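Local coordinates for CBS domain protein (Bacillus anthracis, PDB 3LQN) that is of unknown function but carries two CBS domains, a module that in many relatives binds adenine nucleotides and regulates other activities, at residues L100-S105 and Y127-L132; D104-A109 and R135-L140. One frame throughout, in Å; residues are numbered along the deposited sequence.

Overall arrangement
Both interactions lie in the second CBS domain, on the same side of the chain's centre, with their own centres about 12 Å apart. Along the chain the order is strand 99-101, helix 106-115, strand 118-122, strand 128-133 and helix 134-144. Interaction 1 joins the end of strand 99-101 and the turn after it to strand 128-133. Interaction 2 joins the two helices that follow those strands. The ranges overlap at Asp104 and Ser105, where the turn leads into helix 106-115. The contacts also touch: Leu100 CD1 lies 3.8 Å from Ala109 CA. Leu100, Leu132, Ala109 and Ile137 thus form one apolar cluster between sheet and helices, and helix 134-144 also faces the second subunit.

Interaction 1 of 2, residues L100-S105 and Y127-L132; sequences LKLEDS and YFEGIL
Leu100 and Leu132 meet through one methyl each, with Leu100 CD1 4.0 Å from Leu132 CD2. The two side chains run at a slant to each other. Both leucines are buried and both rest on Ala109 of helix 106-115. The second touch is nearer the surface. Leu102 lays its CD2 methyl against the aliphatic base of Glu129, 3.7 Å from Glu129 CB and 4.0 Å from Glu129 CG. Glu129 bends at chi2 (-61°), and the methylenes, not the carboxylate, meet the leucine. Leu132 and Glu129 each have two conformers, and these touches hold for the one given of each. Asn123 touches both Leu102 and Glu129. No hydrogen bond joins the segments. The turn that carries Leu102 is held from within. Asp104 N bonds to Lys101 O at 3.0 Å, closing a type I turn. Asp104 OD2 accepts Lys101 N at 3.0 Å, from above the carboxylate plane. Within the same turn, Lys101 NZ forms a salt bridge with Glu103 OE2. Glu129 also belongs to a classic beta bulge: with Gly130 it faces Ala121, where strand 128-133 pairs with strand 118-122. That strand lies between the other two, so these side chains reach across it, within the mixed sheet of a CBS domain.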
ATOM      1  N   LEU A 100     -10.137  -0.190  15.267  1.00 27.87           N
ATOM      2  CA  LEU A 100     -10.291   0.887  16.245  1.00 30.09           C
ATOM      3  C   LEU A 100     -11.776   1.213  16.354  1.00 32.32           C
ATOM      4  O   LEU A 100     -12.518   0.982  15.436  1.00 33.66           O
ATOM      5  CB  LEU A 100      -9.514   2.125  15.833  1.00 26.47           C
ATOM      6  CG  LEU A 100      -8.001   1.887  15.929  1.00 35.75           C
ATOM      7  CD1 LEU A 100      -7.290   3.097  15.484  1.00 39.89           C
ATOM      8  CD2 LEU A 100      -7.570   1.542  17.350  1.00 35.23           C
ATOM      9  N   LYS A 101     -12.177   1.735  17.505  1.00 29.89           N
ATOM     10  CA  LYS A 101     -13.548   2.245  17.706  1.00 25.03           C
ATOM     11  C   LYS A 101     -13.614   3.693  17.216  1.00 25.29           C
ATOM     12  O   LYS A 101     -12.596   4.396  17.144  1.00 28.71           O
ATOM     13  CB  LYS A 101     -13.857   2.268  19.205  1.00 39.79           C
ATOM     14  CG  LYS A 101     -13.650   0.966  19.941  1.00 56.04           C
ATOM     15  CD  LYS A 101     -14.663   0.881  21.079  1.00 64.17           C
ATOM     16  CE  LYS A 101     -16.081   0.858  20.518  1.00 71.36           C
ATOM     17  NZ  LYS A 101     -17.113   1.525  21.384  1.00 73.79           N
ATOM     18  N   LEU A 102     -14.812   4.138  16.899  1.00 29.61           N
ATOM     19  CA  LEU A 102     -15.021   5.502  16.439  1.00 30.92           C
ATOM     20  C   LEU A 102     -14.441   6.533  17.387  1.00 34.18           C
ATOM     21  O   LEU A 102     -13.982   7.572  16.941  1.00 31.38           O
ATOM     22  CB  LEU A 102     -16.533   5.759  16.358  1.00 30.78           C
ATOM     23  CG  LEU A 102     -17.347   4.918  15.399  1.00 33.73           C
ATOM     24  CD1 LEU A 102     -18.818   4.983  15.819  1.00 35.67           C
ATOM     25  CD2 LEU A 102     -17.137   5.449  13.982  1.00 36.43           C
ATOM     26  N   GLU A 103     -14.522   6.261  18.695  1.00 31.92           N
ATOM     27  CA  GLU A 103     -14.062   7.219  19.688  1.00 37.67           C
ATOM     28  C   GLU A 103     -12.608   7.055  20.092  1.00 37.57           C
ATOM     29  O   GLU A 103     -12.118   7.808  20.932  1.00 38.86           O
ATOM     30  CB  GLU A 103     -14.968   7.241  20.939  1.00 38.99           C
ATOM     31  CG  GLU A 103     -14.969   5.959  21.738  1.00 32.86           C
ATOM     32  CD  GLU A 103     -16.082   5.032  21.308  1.00 49.28           C
ATOM     33  OE1 GLU A 103     -16.297   4.886  20.091  1.00 45.46           O
ATOM     34  OE2 GLU A 103     -16.761   4.457  22.185  1.00 66.62           O
ATOM     35  N   ASP A 104     -11.883   6.106  19.489  1.00 31.33           N
ATOM     36  CA  ASP A 104     -10.455   5.986  19.833  1.00 30.01           C
ATOM     37  C   ASP A 104      -9.644   7.241  19.461  1.00 34.86           C
ATOM     38  O   ASP A 104      -9.974   7.948  18.502  1.00 33.63           O
ATOM     39  CB  ASP A 104      -9.819   4.739  19.173  1.00 35.52           C
ATOM     40  CG  ASP A 104      -9.989   3.479  20.020  1.00 40.04           C
ATOM     41  OD1 ASP A 104     -10.075   3.591  21.268  1.00 43.69           O
ATOM     42  OD2 ASP A 104     -10.006   2.377  19.439  1.00 33.50           O
ATOM     43  N   SER A 105      -8.562   7.479  20.203  1.00 34.42           N
ATOM     44  CA  SER A 105      -7.765   8.686  20.061  1.00 38.60           C
ATOM     45  C   SER A 105      -6.856   8.742  18.834  1.00 35.38           C
ATOM     46  O   SER A 105      -6.451   7.710  18.237  1.00 32.28           O
ATOM     47  CB  SER A 105      -6.916   8.891  21.323  1.00 46.00           C
ATOM     48  OG  SER A 105      -5.826   7.975  21.332  1.00 46.68           O
ATOM     49  N   TYR A 127     -20.214  -3.308  14.050  1.00 34.67           N
ATOM     50  CA  TYR A 127     -20.587  -2.942  12.700  1.00 29.14           C
ATOM     51  C   TYR A 127     -19.387  -2.225  12.120  1.00 30.90           C
ATOM     52  O   TYR A 127     -18.764  -1.405  12.805  1.00 30.08           O
ATOM     53  CB  TYR A 127     -21.819  -2.012  12.649  1.00 29.40           C
ATOM     54  CG  TYR A 127     -23.111  -2.713  13.094  1.00 42.21           C
ATOM     55  CD1 TYR A 127     -23.796  -3.588  12.244  1.00 39.79           C
ATOM     56  CD2 TYR A 127     -23.620  -2.512  14.371  1.00 44.66           C
ATOM     57  CE1 TYR A 127     -24.970  -4.255  12.680  1.00 36.34           C
ATOM     58  CE2 TYR A 127     -24.776  -3.166  14.804  1.00 43.81           C
ATOM     59  CZ  TYR A 127     -25.436  -4.027  13.956  1.00 47.41           C
ATOM     60  OH  TYR A 127     -26.583  -4.644  14.420  1.00 49.17           O
ATOM     61  N   PHE A 128     -19.126  -2.459  10.847  1.00 28.15           N
ATOM     62  CA  PHE A 128     -18.065  -1.748  10.130  1.00 25.89           C
ATOM     63  C   PHE A 128     -18.511  -0.295   9.862  1.00 24.76           C
ATOM     64  O   PHE A 128     -19.598  -0.073   9.361  1.00 24.43           O
ATOM     65  CB  PHE A 128     -17.823  -2.499   8.810  1.00 23.88           C
ATOM     66  CG  PHE A 128     -16.881  -1.808   7.893  1.00 23.76           C
ATOM     67  CD1 PHE A 128     -15.561  -1.580   8.271  1.00 23.60           C
ATOM     68  CD2 PHE A 128     -17.325  -1.313   6.688  1.00 26.62           C
ATOM     69  CE1 PHE A 128     -14.669  -0.926   7.405  1.00 22.42           C
ATOM     70  CE2 PHE A 128     -16.449  -0.634   5.842  1.00 23.38           C
ATOM     71  CZ  PHE A 128     -15.130  -0.446   6.201  1.00 20.53           C
ATOM     72  N   GLU A 129     -17.639   0.674  10.172  0.64 26.01           N
ATOM     73  CA  GLU A 129     -17.969   2.106  10.141  0.64 24.48           C
ATOM     74  C   GLU A 129     -17.120   2.928   9.179  0.64 26.98           C
ATOM     75  O   GLU A 129     -17.504   4.034   8.777  0.64 22.19           O
ATOM     76  CB  GLU A 129     -17.795   2.685  11.557  0.64 26.61           C
ATOM     77  CG  GLU A 129     -18.829   2.113  12.506  0.64 23.87           C
ATOM     78  CD  GLU A 129     -20.257   2.446  12.075  0.64 34.14           C
ATOM     79  OE1 GLU A 129     -21.187   1.618  12.302  0.64 34.72           O
ATOM     80  OE2 GLU A 129     -20.464   3.547  11.512  0.64 36.46           O
ATOM     81  N   GLY A 130     -15.952   2.394   8.852  1.00 21.86           N
ATOM     82  CA  GLY A 130     -15.029   3.048   7.954  1.00 21.55           C
ATOM     83  C   GLY A 130     -13.597   2.503   8.028  1.00 22.54           C
ATOM     84  O   GLY A 130     -13.288   1.557   8.763  1.00 21.90           O
ATOM     85  N   ILE A 131     -12.694   3.167   7.317  1.00 19.99           N
ATOM     86  CA  ILE A 131     -11.287   2.744   7.373  1.00 18.55           C
ATOM     87  C   ILE A 131     -10.426   3.965   7.664  1.00 23.70           C
ATOM     88  O   ILE A 131     -10.747   5.106   7.254  1.00 27.47           O
ATOM     89  CB  ILE A 131     -10.847   2.028   6.071  1.00 21.26           C
ATOM     90  CG1 ILE A 131     -10.878   2.990   4.887  1.00 27.15           C
ATOM     91  CG2 ILE A 131     -11.719   0.824   5.799  1.00 26.51           C
ATOM     92  CD1 ILE A 131      -9.833   2.612   3.812  1.00 26.62           C
ATOM     93  N   LEU A 132      -9.323   3.755   8.367  0.71 24.67           N
ATOM     94  CA  LEU A 132      -8.432   4.858   8.695  0.71 30.47           C
ATOM     95  C   LEU A 132      -7.057   4.575   8.096  0.71 28.71           C
ATOM     96  O   LEU A 132      -6.398   3.621   8.477  0.71 26.23           O
ATOM     97  CB  LEU A 132      -8.365   5.068  10.205  0.71 26.36           C
ATOM     98  CG  LEU A 132      -7.413   6.031  10.897  0.71 35.04           C
ATOM     99  CD1 LEU A 132      -7.896   7.455  10.825  0.71 40.21           C
ATOM    100  CD2 LEU A 132      -7.371   5.577  12.301  0.71 33.23           C
TER

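Interaction 2 of 2, residues D104-A109 and R135-L140; sequences DSFAKA and RAILKL. With SO4 (sulfate ion), chain G; SO4 (sulfate ion), chain D.
Phe106 and Leu140 make the closest touch between the two helices, with Phe106 CE1 3.6 Å from Leu140 CD2. Phe106 holds CG opposite its backbone N (chi1 174°), which carries the ring to the other helix. The methyl meets the ring obliquely. Ile137 CG1 is 4.0 Å from Phe106 CE1. Ala109 CB meets Ile137 CD1 more loosely, at 4.3 Å. This side is apolar, and Phe106, Ala109 and Ile137 are buried. Leu20 packs on Phe106, Ile137 and Leu140, and Phe12 stacks on the Phe106 ring. Ser105 caps helix 106-115, its OG accepting Lys108 N at 3.0 Å.

Arg135 and Lys139 are exposed and form the solvent side. In its given conformer, the extended Arg135 meets two sulfates, probably from the crystallisation liquor, at the edge of its guanidinium. Arg135 NH1 donates to O4 of one sulfate (chain G) at 2.6 Å and to O3 of the other (chain D) at 3.0 Å. Arg135 NH2 reaches O3 of the first sulfate. Arg135 NE forms a salt bridge with Asp115 of the second subunit, and the buried Leu138 packs on Leu138 of that subunit. Two helices packed on one face of the sheet are typical of the CBS domain.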
ATOM      1  N   ASP A 104     -11.883   6.106  19.489  1.00 31.33           N
ATOM      2  CA  ASP A 104     -10.455   5.986  19.833  1.00 30.01           C
ATOM      3  C   ASP A 104      -9.644   7.241  19.461  1.00 34.86           C
ATOM      4  O   ASP A 104      -9.974   7.948  18.502  1.00 33.63           O
ATOM      5  CB  ASP A 104      -9.819   4.739  19.173  1.00 35.52           C
ATOM      6  CG  ASP A 104      -9.989   3.479  20.020  1.00 40.04           C
ATOM      7  OD1 ASP A 104     -10.075   3.591  21.268  1.00 43.69           O
ATOM      8  OD2 ASP A 104     -10.006   2.377  19.439  1.00 33.50           O
ATOM      9  N   SER A 105      -8.562   7.479  20.203  1.00 34.42           N
ATOM     10  CA  SER A 105      -7.765   8.686  20.061  1.00 38.60           C
ATOM     11  C   SER A 105      -6.856   8.742  18.834  1.00 35.38           C
ATOM     12  O   SER A 105      -6.451   7.710  18.237  1.00 32.28           O
ATOM     13  CB  SER A 105      -6.916   8.891  21.323  1.00 46.00           C
ATOM     14  OG  SER A 105      -5.826   7.975  21.332  1.00 46.68           O
ATOM     15  N   PHE A 106      -6.487   9.970  18.471  1.00 37.91           N
ATOM     16  CA  PHE A 106      -5.511  10.151  17.407  1.00 37.72           C
ATOM     17  C   PHE A 106      -4.185   9.441  17.758  1.00 37.35           C
ATOM     18  O   PHE A 106      -3.577   8.781  16.930  1.00 37.66           O
ATOM     19  CB  PHE A 106      -5.265  11.634  17.151  1.00 41.79           C
ATOM     20  CG  PHE A 106      -4.163  11.870  16.165  1.00 43.73           C
ATOM     21  CD1 PHE A 106      -4.424  11.842  14.810  1.00 46.20           C
ATOM     22  CD2 PHE A 106      -2.852  12.040  16.597  1.00 47.86           C
ATOM     23  CE1 PHE A 106      -3.411  12.018  13.902  1.00 51.05           C
ATOM     24  CE2 PHE A 106      -1.832  12.231  15.698  1.00 52.10           C
ATOM     25  CZ  PHE A 106      -2.108  12.217  14.344  1.00 50.75           C
ATOM     26  N   ALA A 107      -3.762   9.570  19.006  1.00 39.61           N
ATOM     27  CA  ALA A 107      -2.567   8.908  19.482  1.00 44.87           C
ATOM     28  C   ALA A 107      -2.597   7.401  19.214  1.00 38.21           C
ATOM     29  O   ALA A 107      -1.596   6.814  18.793  1.00 42.80           O
ATOM     30  CB  ALA A 107      -2.404   9.165  20.973  1.00 53.79           C
ATOM     31  N   LYS A 108      -3.735   6.782  19.494  1.00 39.47           N
ATOM     32  CA  LYS A 108      -3.873   5.338  19.341  1.00 47.28           C
ATOM     33  C   LYS A 108      -3.800   4.934  17.869  1.00 37.43           C
ATOM     34  O   LYS A 108      -3.169   3.920  17.506  1.00 37.31           O
ATOM     35  CB  LYS A 108      -5.181   4.884  19.968  1.00 39.98           C
ATOM     36  CG  LYS A 108      -5.395   3.375  19.977  1.00 52.32           C
ATOM     37  CD  LYS A 108      -6.545   3.028  20.908  1.00 53.20           C
ATOM     38  CE  LYS A 108      -6.634   1.533  21.180  1.00 65.39           C
ATOM     39  NZ  LYS A 108      -7.431   1.261  22.423  1.00 67.22           N
ATOM     40  N   ALA A 109      -4.408   5.749  17.015  1.00 30.70           N
ATOM     41  CA  ALA A 109      -4.380   5.489  15.568  1.00 33.48           C
ATOM     42  C   ALA A 109      -2.989   5.684  15.000  1.00 34.76           C
ATOM     43  O   ALA A 109      -2.499   4.842  14.261  1.00 32.55           O
ATOM     44  CB  ALA A 109      -5.366   6.387  14.831  1.00 32.71           C
ATOM     45  N   ARG A 135      -2.447   7.977   5.154  0.52 30.60           N
ATOM     46  CA  ARG A 135      -2.438   9.337   4.620  0.52 33.29           C
ATOM     47  C   ARG A 135      -3.101  10.334   5.558  0.52 37.37           C
ATOM     48  O   ARG A 135      -2.541  11.381   5.839  0.52 37.16           O
ATOM     49  CB  ARG A 135      -3.071   9.404   3.235  0.52 38.89           C
ATOM     50  CG  ARG A 135      -3.152  10.813   2.716  0.52 38.33           C
ATOM     51  CD  ARG A 135      -3.559  10.844   1.260  0.52 42.38           C
ATOM     52  NE  ARG A 135      -3.427  12.192   0.724  0.52 44.87           N
ATOM     53  CZ  ARG A 135      -4.315  13.162   0.906  0.52 38.77           C
ATOM     54  NH1 ARG A 135      -5.414  12.943   1.616  0.52 40.28           N
ATOM     55  NH2 ARG A 135      -4.099  14.352   0.377  0.52 38.80           N
ATOM     56  N   ALA A 136      -4.288   9.991   6.069  1.00 34.36           N
ATOM     57  CA  ALA A 136      -4.987  10.872   6.955  1.00 30.11           C
ATOM     58  C   ALA A 136      -4.129  11.233   8.187  1.00 38.98           C
ATOM     59  O   ALA A 136      -4.058  12.386   8.596  1.00 36.90           O
ATOM     60  CB  ALA A 136      -6.379  10.244   7.383  1.00 30.90           C
ATOM     61  N   ILE A 137      -3.474  10.245   8.788  1.00 32.99           N
ATOM     62  CA  ILE A 137      -2.586  10.566   9.909  1.00 38.14           C
ATOM     63  C   ILE A 137      -1.419  11.495   9.512  1.00 43.31           C
ATOM     64  O   ILE A 137      -1.050  12.436  10.245  1.00 45.53           O
ATOM     65  CB  ILE A 137      -2.088   9.285  10.614  1.00 40.82           C
ATOM     66  CG1 ILE A 137      -3.165   8.771  11.572  1.00 43.94           C
ATOM     67  CG2 ILE A 137      -0.876   9.591  11.447  1.00 38.59           C
ATOM     68  CD1 ILE A 137      -4.229   7.964  10.944  1.00 50.57           C
ATOM     69  N   LEU A 138      -0.872  11.257   8.329  1.00 39.42           N
ATOM     70  CA  LEU A 138       0.297  11.988   7.862  1.00 44.79           C
ATOM     71  C   LEU A 138      -0.092  13.388   7.425  1.00 48.08           C
ATOM     72  O   LEU A 138       0.666  14.332   7.592  1.00 43.98           O
ATOM     73  CB  LEU A 138       0.984  11.246   6.705  1.00 42.62           C
ATOM     74  CG  LEU A 138       1.803  10.009   7.075  1.00 39.48           C
ATOM     75  CD1 LEU A 138       1.911   9.025   5.872  1.00 38.11           C
ATOM     76  CD2 LEU A 138       3.167  10.363   7.596  1.00 41.59           C
ATOM     77  N   LYS A 139      -1.287  13.516   6.876  1.00 44.25           N
ATOM     78  CA  LYS A 139      -1.711  14.794   6.350  1.00 41.85           C
ATOM     79  C   LYS A 139      -1.882  15.726   7.555  1.00 49.02           C
ATOM     80  O   LYS A 139      -1.448  16.875   7.540  1.00 49.10           O
ATOM     81  CB  LYS A 139      -2.991  14.595   5.546  1.00 44.76           C
ATOM     82  CG  LYS A 139      -3.476  15.810   4.806  1.00 60.62           C
ATOM     83  CD  LYS A 139      -4.844  15.563   4.211  1.00 73.41           C
ATOM     84  CE  LYS A 139      -5.803  16.684   4.600  1.00 88.85           C
ATOM     85  NZ  LYS A 139      -7.231  16.304   4.406  1.00 94.01           N
ATOM     86  N   LEU A 140      -2.467  15.191   8.620  1.00 46.19           N
ATOM     87  CA  LEU A 140      -2.620  15.914   9.862  1.00 51.02           C
ATOM     88  C   LEU A 140      -1.274  16.264  10.508  1.00 61.09           C
ATOM     89  O   LEU A 140      -1.108  17.363  11.010  1.00 69.16           O
ATOM     90  CB  LEU A 140      -3.489  15.107  10.829  1.00 41.74           C
ATOM     91  CG  LEU A 140      -3.850  15.854  12.103  1.00 54.78           C
ATOM     92  CD1 LEU A 140      -4.369  17.224  11.753  1.00 62.16           C
ATOM     93  CD2 LEU A 140      -4.888  15.080  12.878  1.00 50.73           C
TER
HETATM   94  S   SO4 G 166      -7.010  16.429   1.079  1.00139.86           S
HETATM   95  O1  SO4 G 166      -7.539  17.217   2.189  1.00141.58           O
HETATM   96  O2  SO4 G 166      -7.865  16.636  -0.083  1.00139.84           O
HETATM   97  O3  SO4 G 166      -5.653  16.871   0.764  1.00139.78           O
HETATM   98  O4  SO4 G 166      -6.999  15.010   1.438  1.00138.29           O
HETATM   99  S   SO4 D 163      -7.611   9.846   3.217  1.00 69.92           S
HETATM  100  O1  SO4 D 163      -8.339   9.655   4.466  1.00 75.94           O
HETATM  101  O2  SO4 D 163      -8.538  10.284   2.176  1.00 85.15           O
HETATM  102  O3  SO4 D 163      -6.607  10.899   3.393  1.00 70.60           O
HETATM  103  O4  SO4 D 163      -6.997   8.572   2.835  1.00 66.61           O